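Local atomic coordinates of DNA endonuclease I-CvuI (Chlorella vulgaris, PDB entry 5A77), a protein that cleaves double-stranded DNA as a LAGLIDADG homing endonuclease and is probably involved in homing of its chloroplast intron. Residues L37-R42 against R151-K156; T85-T90 against Q110-L115; K93-L98 against A103-V108; E126-A131 against I145-V150. All blocks are in the same frame, centred on the assembly; numbering follows the deposited sequence.

Contact 1. Residues L37-R42 against R151-K156; sequences LKYQVR and RECLKK. With nucleotides of chain F; nucleotides of chain C.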
# COMPACT_ATOMS: atom_id res chain seq x y z
N LEU B 37 18.98 2.55 -32.30
CA LEU B 37 19.68 1.66 -31.36
C LEU B 37 18.80 0.55 -30.78
O LEU B 37 19.14 -0.04 -29.77
CB LEU B 37 20.27 2.47 -30.20
CG LEU B 37 20.95 3.78 -30.59
CD1 LEU B 37 21.35 4.57 -29.36
CD2 LEU B 37 22.14 3.49 -31.45
N LYS B 38 17.64 0.31 -31.39
CA LYS B 38 16.78 -0.84 -31.04
C LYS B 38 16.17 -0.85 -29.63
O LYS B 38 15.26 -1.64 -29.36
CB LYS B 38 17.57 -2.14 -31.23
CG LYS B 38 17.99 -2.42 -32.65
CD LYS B 38 16.79 -2.60 -33.54
CE LYS B 38 17.16 -2.57 -35.02
NZ LYS B 38 15.95 -2.75 -35.87
N TYR B 39 16.65 -0.01 -28.72
CA TYR B 39 16.14 -0.05 -27.34
C TYR B 39 15.85 1.32 -26.74
O TYR B 39 16.53 2.31 -27.01
CB TYR B 39 17.12 -0.80 -26.42
CG TYR B 39 17.22 -2.29 -26.69
CD1 TYR B 39 16.26 -3.17 -26.20
CD2 TYR B 39 18.26 -2.81 -27.43
CE1 TYR B 39 16.35 -4.53 -26.44
CE2 TYR B 39 18.36 -4.17 -27.68
CZ TYR B 39 17.40 -5.02 -27.18
OH TYR B 39 17.49 -6.37 -27.43
N GLN B 40 14.82 1.34 -25.90
CA GLN B 40 14.40 2.51 -25.16
C GLN B 40 14.43 2.14 -23.68
O GLN B 40 14.06 1.03 -23.32
CB GLN B 40 12.98 2.95 -25.58
CG GLN B 40 12.41 4.15 -24.82
CD GLN B 40 10.90 4.07 -24.60
OE1 GLN B 40 10.25 3.09 -24.96
NE2 GLN B 40 10.34 5.10 -23.97
N VAL B 41 14.87 3.05 -22.83
CA VAL B 41 14.74 2.82 -21.40
C VAL B 41 13.50 3.57 -20.92
O VAL B 41 13.43 4.80 -21.02
CB VAL B 41 16.00 3.26 -20.63
CG1 VAL B 41 15.73 3.32 -19.15
CG2 VAL B 41 17.15 2.28 -20.91
N ARG B 42 12.49 2.83 -20.45
CA ARG B 42 11.24 3.43 -20.01
C ARG B 42 11.30 3.66 -18.51
O ARG B 42 11.61 2.75 -17.78
CB ARG B 42 10.03 2.55 -20.38
CG ARG B 42 8.67 2.98 -19.77
CD ARG B 42 7.49 2.08 -20.24
NE ARG B 42 7.39 2.07 -21.70
CZ ARG B 42 6.93 1.05 -22.42
NH1 ARG B 42 6.49 -0.06 -21.83
NH2 ARG B 42 6.92 1.14 -23.76
N ARG B 151 23.92 -3.98 -24.82
CA ARG B 151 25.33 -3.74 -25.11
C ARG B 151 25.77 -4.61 -26.29
O ARG B 151 26.48 -4.14 -27.18
CB ARG B 151 26.21 -4.01 -23.89
CG ARG B 151 27.24 -5.10 -24.09
CD ARG B 151 28.19 -5.18 -22.91
NE ARG B 151 29.22 -6.19 -23.14
CZ ARG B 151 30.29 -5.99 -23.90
NH1 ARG B 151 30.44 -4.82 -24.49
NH2 ARG B 151 31.20 -6.95 -24.06
N GLU B 152 25.32 -5.85 -26.32
CA GLU B 152 25.84 -6.75 -27.32
C GLU B 152 25.28 -6.47 -28.71
O GLU B 152 26.00 -6.57 -29.70
CB GLU B 152 25.61 -8.21 -26.89
CG GLU B 152 26.53 -9.18 -27.61
CD GLU B 152 28.00 -9.13 -27.16
OE1 GLU B 152 28.40 -8.31 -26.28
OE2 GLU B 152 28.77 -9.92 -27.74
N CYS B 153 24.01 -6.10 -28.76
CA CYS B 153 23.34 -5.79 -30.02
C CYS B 153 23.79 -4.41 -30.51
O CYS B 153 23.83 -4.15 -31.71
CB CYS B 153 21.82 -5.83 -29.84
SG CYS B 153 20.84 -5.03 -31.12
N LEU B 154 24.16 -3.54 -29.58
CA LEU B 154 24.79 -2.27 -29.91
C LEU B 154 26.12 -2.56 -30.58
O LEU B 154 26.50 -1.90 -31.56
CB LEU B 154 25.02 -1.43 -28.65
CG LEU B 154 23.85 -0.63 -28.09
CD1 LEU B 154 24.26 0.14 -26.84
CD2 LEU B 154 23.26 0.30 -29.14
N LYS B 155 26.83 -3.55 -30.04
CA LYS B 155 28.10 -3.99 -30.59
C LYS B 155 27.94 -4.41 -32.04
O LYS B 155 28.77 -4.09 -32.88
CB LYS B 155 28.67 -5.14 -29.75
CG LYS B 155 30.11 -4.98 -29.36
CD LYS B 155 30.29 -4.90 -27.84
CE LYS B 155 31.70 -5.36 -27.47
NZ LYS B 155 32.37 -4.51 -26.43
N LYS B 156 26.85 -5.12 -32.33
CA LYS B 156 26.58 -5.63 -33.68
C LYS B 156 25.97 -4.60 -34.63
O LYS B 156 25.87 -4.86 -35.83
CB LYS B 156 25.66 -6.85 -33.64
CG LYS B 156 25.95 -7.79 -32.50
CD LYS B 156 25.14 -9.08 -32.56
CE LYS B 156 25.96 -10.24 -32.02
NZ LYS B 156 26.73 -9.80 -30.81
P DT F 5 7.67 -8.86 -25.67
OP1 DT F 5 7.76 -10.06 -26.52
OP2 DT F 5 8.67 -7.78 -25.83
O5' DT F 5 6.23 -8.16 -25.87
C5' DT F 5 5.05 -8.79 -25.40
C4' DT F 5 3.82 -8.12 -25.98
O4' DT F 5 3.44 -6.98 -25.16
C3' DT F 5 3.98 -7.59 -27.40
O3' DT F 5 2.83 -7.92 -28.18
C2' DT F 5 4.11 -6.08 -27.20
C1' DT F 5 3.23 -5.86 -25.99
N1 DT F 5 3.59 -4.64 -25.21
C2 DT F 5 2.65 -3.64 -25.04
O2 DT F 5 1.53 -3.70 -25.50
N3 DT F 5 3.08 -2.58 -24.30
C4 DT F 5 4.32 -2.41 -23.71
O4 DT F 5 4.61 -1.40 -23.05
C5 DT F 5 5.26 -3.49 -23.92
C7 DT F 5 6.66 -3.41 -23.35
C6 DT F 5 4.85 -4.54 -24.65
P DA C 3 12.99 9.61 -27.11
OP1 DA C 3 13.26 10.98 -26.60
OP2 DA C 3 13.85 8.45 -26.82
O5' DA C 3 11.51 9.17 -26.62
C5' DA C 3 10.49 10.16 -26.48
C4' DA C 3 9.15 9.55 -26.13
O4' DA C 3 8.52 8.96 -27.31
C3' DA C 3 9.17 8.42 -25.08
O3' DA C 3 8.03 8.57 -24.28
C2' DA C 3 9.04 7.18 -25.96
C1' DA C 3 8.01 7.71 -26.93
N9 DA C 3 7.77 6.88 -28.11
C8 DA C 3 8.66 6.06 -28.75
N7 DA C 3 8.14 5.41 -29.77
C5 DA C 3 6.82 5.84 -29.80
C6 DA C 3 5.73 5.53 -30.65
N6 DA C 3 5.82 4.67 -31.67
N1 DA C 3 4.54 6.14 -30.41
C2 DA C 3 4.45 6.99 -29.37
N3 DA C 3 5.40 7.36 -28.50
C4 DA C 3 6.57 6.74 -28.78
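Leu154 holds CG beside its own backbone N (chi1 -80°), and this carries CD2 to Leu37, whereas Cys153 keeps SG on the far side from its N (chi1 163°) and so presents sulfur to Lys38 and Tyr39. The two leucines meet at a slant, Leu154 CD2 lying 3.8 Å from Leu37 CB and 4.1 Å from Leu37 CD2. Leu124 and His159 also pack on Leu37, and Val161 on Leu154, so branched apolar chains suit this seam. Cys153 SG is a compact apolar filler, 4.2 Å from Lys38 CG and 4.3 Å from Tyr39 CE2, and it approaches the ring obliquely. Lys38 starts toward the helix, but a bend at its second torsion leads the ammonium off to Glu33 O, and only methylenes remain in the contact. On the helix, Glu152 has long salt bridges to Arg151 and Lys156. Farther along the strand, Arg42 NH1 donates to O4 of DT5 of chain F over 2.6 Å (N-H...O 139°), with the oxygen near the guanidinium plane. A C-terminal helix thus packs at the start of a base-reading strand, in the antiparallel sheet by which LAGLIDADG endonucleases recognise the DNA major groove.

Contact 2. Residues T85-T90 against Q110-L115; sequences TSLQTT and QIIKKL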
# COMPACT_ATOMS: atom_id res chain seq x y z
N THR B 85 10.25 13.83 -18.43
CA THR B 85 9.85 15.19 -18.13
C THR B 85 8.66 15.32 -17.15
O THR B 85 8.55 16.33 -16.45
CB THR B 85 9.50 15.95 -19.42
OG1 THR B 85 9.25 17.33 -19.10
CG2 THR B 85 8.27 15.34 -20.09
N SER B 86 7.78 14.33 -17.09
CA SER B 86 6.65 14.41 -16.17
C SER B 86 6.84 13.52 -14.94
O SER B 86 6.26 13.78 -13.88
CB SER B 86 5.34 14.03 -16.87
OG SER B 86 5.52 12.92 -17.73
N LEU B 87 7.64 12.46 -15.07
CA LEU B 87 7.85 11.53 -13.96
C LEU B 87 8.89 12.11 -13.02
O LEU B 87 8.87 11.85 -11.82
CB LEU B 87 8.26 10.14 -14.45
CG LEU B 87 8.78 9.19 -13.36
CD1 LEU B 87 7.75 8.99 -12.25
CD2 LEU B 87 9.22 7.86 -13.93
N GLN B 88 9.80 12.90 -13.57
CA GLN B 88 10.76 13.64 -12.76
C GLN B 88 9.96 14.48 -11.80
O GLN B 88 10.05 14.32 -10.60
CB GLN B 88 11.69 14.52 -13.61
CG GLN B 88 12.79 15.21 -12.79
CD GLN B 88 13.59 16.23 -13.59
OE1 GLN B 88 13.55 16.24 -14.83
NE2 GLN B 88 14.34 17.07 -12.89
N THR B 89 9.12 15.34 -12.35
CA THR B 89 8.31 16.24 -11.54
C THR B 89 7.50 15.55 -10.44
O THR B 89 7.28 16.12 -9.38
CB THR B 89 7.39 17.04 -12.45
OG1 THR B 89 8.20 17.85 -13.31
CG2 THR B 89 6.47 17.96 -11.66
N THR B 90 7.08 14.32 -10.67
CA THR B 90 6.35 13.62 -9.63
C THR B 90 7.28 13.14 -8.50
O THR B 90 6.91 13.14 -7.33
CB THR B 90 5.57 12.42 -10.21
OG1 THR B 90 4.65 12.90 -11.20
CG2 THR B 90 4.79 11.72 -9.12
N GLN B 110 18.38 9.54 -11.66
CA GLN B 110 19.69 9.52 -12.32
C GLN B 110 19.52 9.09 -13.77
O GLN B 110 20.26 9.55 -14.65
CB GLN B 110 20.68 8.59 -11.60
CG GLN B 110 21.36 9.21 -10.37
CD GLN B 110 21.89 10.60 -10.64
OE1 GLN B 110 22.51 10.84 -11.67
NE2 GLN B 110 21.65 11.52 -9.72
N ILE B 111 18.55 8.21 -14.03
CA ILE B 111 18.26 7.81 -15.41
C ILE B 111 17.61 8.92 -16.23
O ILE B 111 17.92 9.09 -17.40
CB ILE B 111 17.32 6.59 -15.47
CG1 ILE B 111 17.92 5.40 -14.73
CG2 ILE B 111 17.03 6.23 -16.93
CD1 ILE B 111 17.14 4.12 -14.94
N ILE B 112 16.70 9.67 -15.62
CA ILE B 112 16.01 10.72 -16.35
C ILE B 112 17.04 11.78 -16.75
O ILE B 112 16.88 12.47 -17.76
CB ILE B 112 14.87 11.34 -15.52
CG1 ILE B 112 13.67 10.38 -15.45
CG2 ILE B 112 14.40 12.66 -16.12
CD1 ILE B 112 12.62 10.76 -14.40
N LYS B 113 18.12 11.86 -15.98
CA LYS B 113 19.20 12.80 -16.27
C LYS B 113 19.81 12.60 -17.66
O LYS B 113 20.13 13.57 -18.35
CB LYS B 113 20.29 12.71 -15.21
CG LYS B 113 20.56 14.03 -14.51
CD LYS B 113 21.31 13.82 -13.21
CE LYS B 113 20.33 13.76 -12.04
NZ LYS B 113 20.93 14.22 -10.74
N LYS B 114 19.92 11.34 -18.09
CA LYS B 114 20.58 11.00 -19.34
C LYS B 114 19.65 10.70 -20.54
O LYS B 114 20.13 10.58 -21.66
CB LYS B 114 21.49 9.80 -19.12
CG LYS B 114 21.88 9.62 -17.67
CD LYS B 114 22.99 8.61 -17.52
CE LYS B 114 23.97 9.12 -16.50
NZ LYS B 114 25.26 8.40 -16.59
N LEU B 115 18.35 10.57 -20.30
CA LEU B 115 17.41 10.29 -21.39
C LEU B 115 17.48 11.30 -22.53
O LEU B 115 17.37 10.91 -23.69
CB LEU B 115 15.96 10.21 -20.88
CG LEU B 115 15.60 9.09 -19.90
CD1 LEU B 115 14.14 9.24 -19.48
CD2 LEU B 115 15.86 7.72 -20.50
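Ile112 reaches from helix 102-114 to Gln88 and Leu87 of helix 84-94, and its two branches divide the work. At CB the side chain forks. The short branch, CG2, lies beside the stem of Gln88, 4.1 Å from Gln88 CB and 3.9 Å from Gln88 OE1. The longer branch leaves through CG1, which stands beside the backbone N of Ile112 (chi1 -74°), and an extended second torsion pushes the tip, CD1, against the backbone of the opposite helix. There CD1 sits 3.6 Å from Gln88 N and 3.8 Å from Gln88 CA, with Leu87 CG a little farther away at 4.3 Å. One methyl therefore fills the angle between two successive residues, a task for which the forked, stiff isoleucine is well shaped. Gln88 suits the margin of this contact: its CB and amide oxygen both border Ile112, the side chain also packs on Leu109, and the extended chain suits a partly exposed position. Leu87 faces the interior, packing on Val43, Leu45 and Val81 of the sheet and on Val108. Within helix 84-94, Thr90 OG1 donates to Ser86 O over 3.2 Å, so that its hydroxyl is satisfied one turn back although the residue is buried. Beside Ile112, Ile111 packs on Val41 and Val43, and Lys114 forms a salt bridge with Glu126. The two helices run in roughly opposite directions, a helical hairpin laid on the back of the curved antiparallel sheet of the LAGLIDADG fold.

Contact 3. Residues K93-L98 against A103-V108; sequences KLLPYL and AQAKLV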
# COMPACT_ATOMS: atom_id res chain seq x y z
N LYS B 93 8.30 15.45 -5.69
CA LYS B 93 7.17 15.70 -4.80
C LYS B 93 7.18 14.68 -3.69
O LYS B 93 7.04 15.01 -2.52
CB LYS B 93 5.84 15.66 -5.56
CG LYS B 93 5.45 16.98 -6.17
CD LYS B 93 4.46 16.78 -7.28
CE LYS B 93 4.23 18.06 -8.04
NZ LYS B 93 3.52 17.79 -9.33
N LEU B 94 7.37 13.42 -4.08
CA LEU B 94 7.29 12.29 -3.15
C LEU B 94 8.58 12.03 -2.39
O LEU B 94 8.56 11.67 -1.22
CB LEU B 94 6.88 11.03 -3.92
CG LEU B 94 5.52 11.22 -4.60
CD1 LEU B 94 5.09 10.00 -5.41
CD2 LEU B 94 4.49 11.56 -3.54
N LEU B 95 9.70 12.22 -3.09
CA LEU B 95 11.06 11.95 -2.59
C LEU B 95 11.31 12.23 -1.11
O LEU B 95 11.83 11.37 -0.41
CB LEU B 95 12.05 12.75 -3.43
CG LEU B 95 13.40 12.16 -3.80
CD1 LEU B 95 13.26 10.70 -4.18
CD2 LEU B 95 13.94 12.97 -4.98
N PRO B 96 10.92 13.43 -0.61
CA PRO B 96 11.12 13.66 0.82
C PRO B 96 10.33 12.72 1.74
O PRO B 96 10.65 12.64 2.94
CB PRO B 96 10.64 15.11 1.01
CG PRO B 96 10.71 15.72 -0.34
CD PRO B 96 10.35 14.62 -1.28
N TYR B 97 9.33 12.02 1.21
CA TYR B 97 8.50 11.17 2.06
C TYR B 97 8.58 9.69 1.72
O TYR B 97 8.18 8.85 2.52
CB TYR B 97 7.04 11.61 2.00
CG TYR B 97 6.86 13.10 2.15
CD1 TYR B 97 7.01 13.71 3.38
CD2 TYR B 97 6.54 13.89 1.05
CE1 TYR B 97 6.84 15.08 3.52
CE2 TYR B 97 6.37 15.25 1.18
CZ TYR B 97 6.52 15.84 2.41
OH TYR B 97 6.35 17.20 2.55
N LEU B 98 9.08 9.34 0.54
CA LEU B 98 9.21 7.92 0.24
C LEU B 98 10.22 7.27 1.18
O LEU B 98 11.38 7.68 1.27
CB LEU B 98 9.61 7.69 -1.21
CG LEU B 98 8.56 7.87 -2.29
CD1 LEU B 98 9.18 7.55 -3.64
CD2 LEU B 98 7.35 6.99 -2.04
N ALA B 103 15.08 4.55 -2.96
CA ALA B 103 16.20 4.10 -3.79
C ALA B 103 15.80 4.03 -5.27
O ALA B 103 16.50 4.57 -6.14
CB ALA B 103 16.71 2.76 -3.31
N GLN B 104 14.67 3.38 -5.55
CA GLN B 104 14.16 3.30 -6.92
C GLN B 104 13.93 4.70 -7.47
O GLN B 104 14.24 4.98 -8.62
CB GLN B 104 12.87 2.49 -6.98
CG GLN B 104 13.02 1.03 -6.59
CD GLN B 104 12.50 0.76 -5.19
OE1 GLN B 104 13.19 1.00 -4.19
NE2 GLN B 104 11.28 0.27 -5.11
N ALA B 105 13.41 5.59 -6.63
CA ALA B 105 13.22 6.98 -7.02
C ALA B 105 14.53 7.62 -7.46
O ALA B 105 14.62 8.15 -8.56
CB ALA B 105 12.61 7.77 -5.90
N LYS B 106 15.52 7.57 -6.59
CA LYS B 106 16.80 8.24 -6.81
C LYS B 106 17.51 7.69 -8.05
O LYS B 106 18.08 8.45 -8.85
CB LYS B 106 17.68 8.10 -5.58
CG LYS B 106 18.24 9.42 -5.07
CD LYS B 106 17.15 10.29 -4.47
CE LYS B 106 17.70 11.66 -4.06
NZ LYS B 106 18.20 12.42 -5.25
N LEU B 107 17.46 6.37 -8.23
CA LEU B 107 18.05 5.76 -9.41
C LEU B 107 17.33 6.26 -10.67
O LEU B 107 17.98 6.73 -11.61
CB LEU B 107 18.00 4.24 -9.32
CG LEU B 107 18.99 3.65 -8.31
CD1 LEU B 107 18.98 2.13 -8.34
CD2 LEU B 107 20.40 4.16 -8.57
N VAL B 108 16.00 6.18 -10.67
CA VAL B 108 15.19 6.65 -11.80
C VAL B 108 15.44 8.13 -12.11
O VAL B 108 15.44 8.53 -13.28
CB VAL B 108 13.69 6.40 -11.54
CG1 VAL B 108 12.83 7.13 -12.58
CG2 VAL B 108 13.39 4.90 -11.58
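Ala105 CB is the meeting point of two leucines, with Leu95 CD1 at 3.5 Å and Leu98 CD1 at 4.1 Å. An alanine fits here because its single methyl lets both chains close on the helix. Leu95 is flanked further by the aliphatic part of Lys106, whose CD lies 3.9 Å from Leu95 CD1 and whose CE lies 4.1 Å from Leu95 CD2. These two side chains cross at about a right angle, and a bend at chi2 (69°) swings CD and CE of the lysine across Leu95. In the next shell the backbone fixes the leucines: Leu94 O accepts from Tyr97 N at 2.6 Å and from Leu98 N at 3.0 Å, the donors arriving from opposite faces of its plane. This turns the chain as helix 84-94 ends. Arg102 NE is hydrogen-bonded to Leu98 O, and Pro96 CB lies over the centre of the Tyr97 ring. Farther out, Leu98 packs on Ile25 and on Asp20 of the LAGLIDADG signature, and Tyr97 touches Leu10 of the second subunit. The loop between helices 84-94 and 102-114 thus packs the two together behind the sheet and meets helix 6-22, which carries the LAGLIDADG signature at the dimer interface.

Contact 4. Residues E126-A131 against I145-V150; sequences EAALLA and ILAENV. With nucleotides of chain F.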
# COMPACT_ATOMS: atom_id res chain seq x y z
N GLU B 126 24.97 3.58 -20.26
CA GLU B 126 24.95 3.92 -18.84
C GLU B 126 23.50 3.88 -18.31
O GLU B 126 23.26 3.56 -17.16
CB GLU B 126 25.60 5.30 -18.57
CG GLU B 126 26.61 5.75 -19.61
CD GLU B 126 27.17 7.16 -19.39
OE1 GLU B 126 26.41 8.07 -18.98
OE2 GLU B 126 28.36 7.39 -19.71
N ALA B 127 22.55 4.17 -19.19
CA ALA B 127 21.14 4.20 -18.82
C ALA B 127 20.58 2.78 -18.63
O ALA B 127 19.84 2.52 -17.66
CB ALA B 127 20.35 4.95 -19.86
N ALA B 128 20.92 1.87 -19.55
CA ALA B 128 20.47 0.48 -19.44
C ALA B 128 21.03 -0.20 -18.18
O ALA B 128 20.32 -0.94 -17.49
CB ALA B 128 20.86 -0.30 -20.67
N LEU B 129 22.29 0.06 -17.87
CA LEU B 129 22.90 -0.54 -16.69
C LEU B 129 22.25 -0.06 -15.37
O LEU B 129 22.18 -0.80 -14.40
CB LEU B 129 24.41 -0.25 -16.68
CG LEU B 129 25.19 -1.27 -17.51
CD1 LEU B 129 26.57 -0.74 -17.94
CD2 LEU B 129 25.33 -2.57 -16.73
N LEU B 130 21.75 1.18 -15.37
CA LEU B 130 21.00 1.71 -14.25
C LEU B 130 19.59 1.10 -14.22
O LEU B 130 18.97 1.02 -13.16
CB LEU B 130 20.92 3.24 -14.35
CG LEU B 130 22.14 4.07 -13.99
CD1 LEU B 130 21.88 5.56 -14.18
CD2 LEU B 130 22.54 3.79 -12.55
N ALA B 131 19.10 0.68 -15.38
CA ALA B 131 17.81 0.01 -15.43
C ALA B 131 17.84 -1.31 -14.66
O ALA B 131 16.88 -1.66 -13.97
CB ALA B 131 17.37 -0.23 -16.86
N ILE B 145 14.96 -9.07 -20.34
CA ILE B 145 15.74 -8.10 -21.12
C ILE B 145 16.70 -7.21 -20.29
O ILE B 145 16.31 -6.28 -19.58
CB ILE B 145 14.76 -7.22 -21.94
CG1 ILE B 145 15.47 -6.40 -23.00
CG2 ILE B 145 13.86 -6.34 -21.06
CD1 ILE B 145 14.51 -6.02 -24.09
N LEU B 146 17.99 -7.52 -20.36
CA LEU B 146 18.96 -6.84 -19.50
C LEU B 146 19.95 -5.99 -20.30
O LEU B 146 19.94 -6.01 -21.54
CB LEU B 146 19.72 -7.85 -18.65
CG LEU B 146 18.91 -8.52 -17.55
CD1 LEU B 146 19.16 -10.02 -17.58
CD2 LEU B 146 19.24 -7.92 -16.18
N ALA B 147 20.79 -5.24 -19.59
CA ALA B 147 21.79 -4.40 -20.24
C ALA B 147 22.67 -5.20 -21.19
O ALA B 147 22.96 -4.73 -22.29
CB ALA B 147 22.65 -3.70 -19.20
N GLU B 148 23.08 -6.40 -20.77
CA GLU B 148 23.96 -7.25 -21.59
C GLU B 148 23.37 -7.49 -22.99
O GLU B 148 24.12 -7.67 -23.95
CB GLU B 148 24.22 -8.60 -20.91
CG GLU B 148 25.66 -8.86 -20.47
CD GLU B 148 26.73 -8.37 -21.46
OE1 GLU B 148 26.83 -8.91 -22.58
OE2 GLU B 148 27.50 -7.45 -21.09
N ASN B 149 22.04 -7.50 -23.09
CA ASN B 149 21.40 -7.63 -24.39
C ASN B 149 21.61 -6.37 -25.23
O ASN B 149 22.06 -6.45 -26.38
CB ASN B 149 19.90 -7.92 -24.24
CG ASN B 149 19.63 -9.21 -23.48
OD1 ASN B 149 18.63 -9.35 -22.79
ND2 ASN B 149 20.54 -10.17 -23.61
N VAL B 150 21.33 -5.22 -24.64
CA VAL B 150 21.53 -3.94 -25.29
C VAL B 150 22.99 -3.77 -25.74
O VAL B 150 23.26 -3.46 -26.92
CB VAL B 150 21.13 -2.78 -24.37
CG1 VAL B 150 21.56 -1.45 -24.93
CG2 VAL B 150 19.65 -2.79 -24.17
P DG F 4 10.56 -7.25 -19.57
OP1 DG F 4 11.75 -8.08 -19.80
OP2 DG F 4 10.66 -5.77 -19.55
O5' DG F 4 9.54 -7.69 -20.70
C5' DG F 4 9.15 -9.05 -20.80
C4' DG F 4 7.97 -9.15 -21.72
O4' DG F 4 6.86 -8.41 -21.13
C3' DG F 4 8.22 -8.54 -23.11
O3' DG F 4 7.66 -9.36 -24.14
C2' DG F 4 7.54 -7.19 -23.03
C1' DG F 4 6.40 -7.44 -22.06
N9 DG F 4 6.02 -6.21 -21.37
C8 DG F 4 6.86 -5.36 -20.68
N7 DG F 4 6.26 -4.30 -20.22
C5 DG F 4 4.94 -4.45 -20.64
C6 DG F 4 3.83 -3.61 -20.45
O6 DG F 4 3.79 -2.53 -19.84
N1 DG F 4 2.68 -4.12 -21.05
C2 DG F 4 2.63 -5.30 -21.75
N2 DG F 4 1.43 -5.63 -22.26
N3 DG F 4 3.66 -6.10 -21.93
C4 DG F 4 4.78 -5.61 -21.36
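Ala128 and Ala147 bring their helices close, CA to CA 5.1 Å, with Ala128 CB 4.1 Å from Ala147 CB, a separation that the small methyl side chains allow. Leu129 lies alongside: with CG beside its own backbone N (chi1 -84°), its CD2 comes within 3.8 Å of Ala147 CB at the solvent-facing margin. One turn on, Val150 CB lies 4.5 Å from Ala128 CB, while Ile29 of the sheet packs on Ala128, Ile145 and Val150. Hydrogen bonds fasten the start of helix 147-156. Leu146 occupies the N-cap position but has no polar side chain. Its N-H instead points to Asn149 OD1, 3.1 Å away and nearly straight (162°), with the donor above the amide plane. Asp132 OD2, from helix 121-135, accepts from Ala147 N, an acidic group that would be favoured by the positive end of the helix dipole. The contact with nucleic acid is slight: Ile145 N makes a weak hydrogen bond of 3.4 Å to OP1 of DG4 of chain F. The chain therefore touches the phosphate backbone just before it enters an alanine-based, closely packed helix pair in the C-terminal part of the protein, laid on the sheet of the LAGLIDADG fold.

Overall arrangement
Contacts 2 and 4 are buried helix pairs, whereas 1 and 3 are partly buried, their centres about 27 Å apart on opposite sides of the chain's centre. Contacts 2 and 3 hold the same two helices, 84-94 and 102-114, one through a forked isoleucine and the other through leucines of the turn meeting an alanine of the helix. Contacts 1 and 4 share helix 147-156, joined where Val150 CG2 meets Tyr39 CG at 3.5 Å. The halves are bridged by packing of Ile111 on Leu130 and by the salt bridge of Lys114 NZ with Glu126 OE1, 2.7 Å. No hydrogen bond crosses the four, which are mainly apolar; direct DNA bonds belong to segments of contacts 1 and 4.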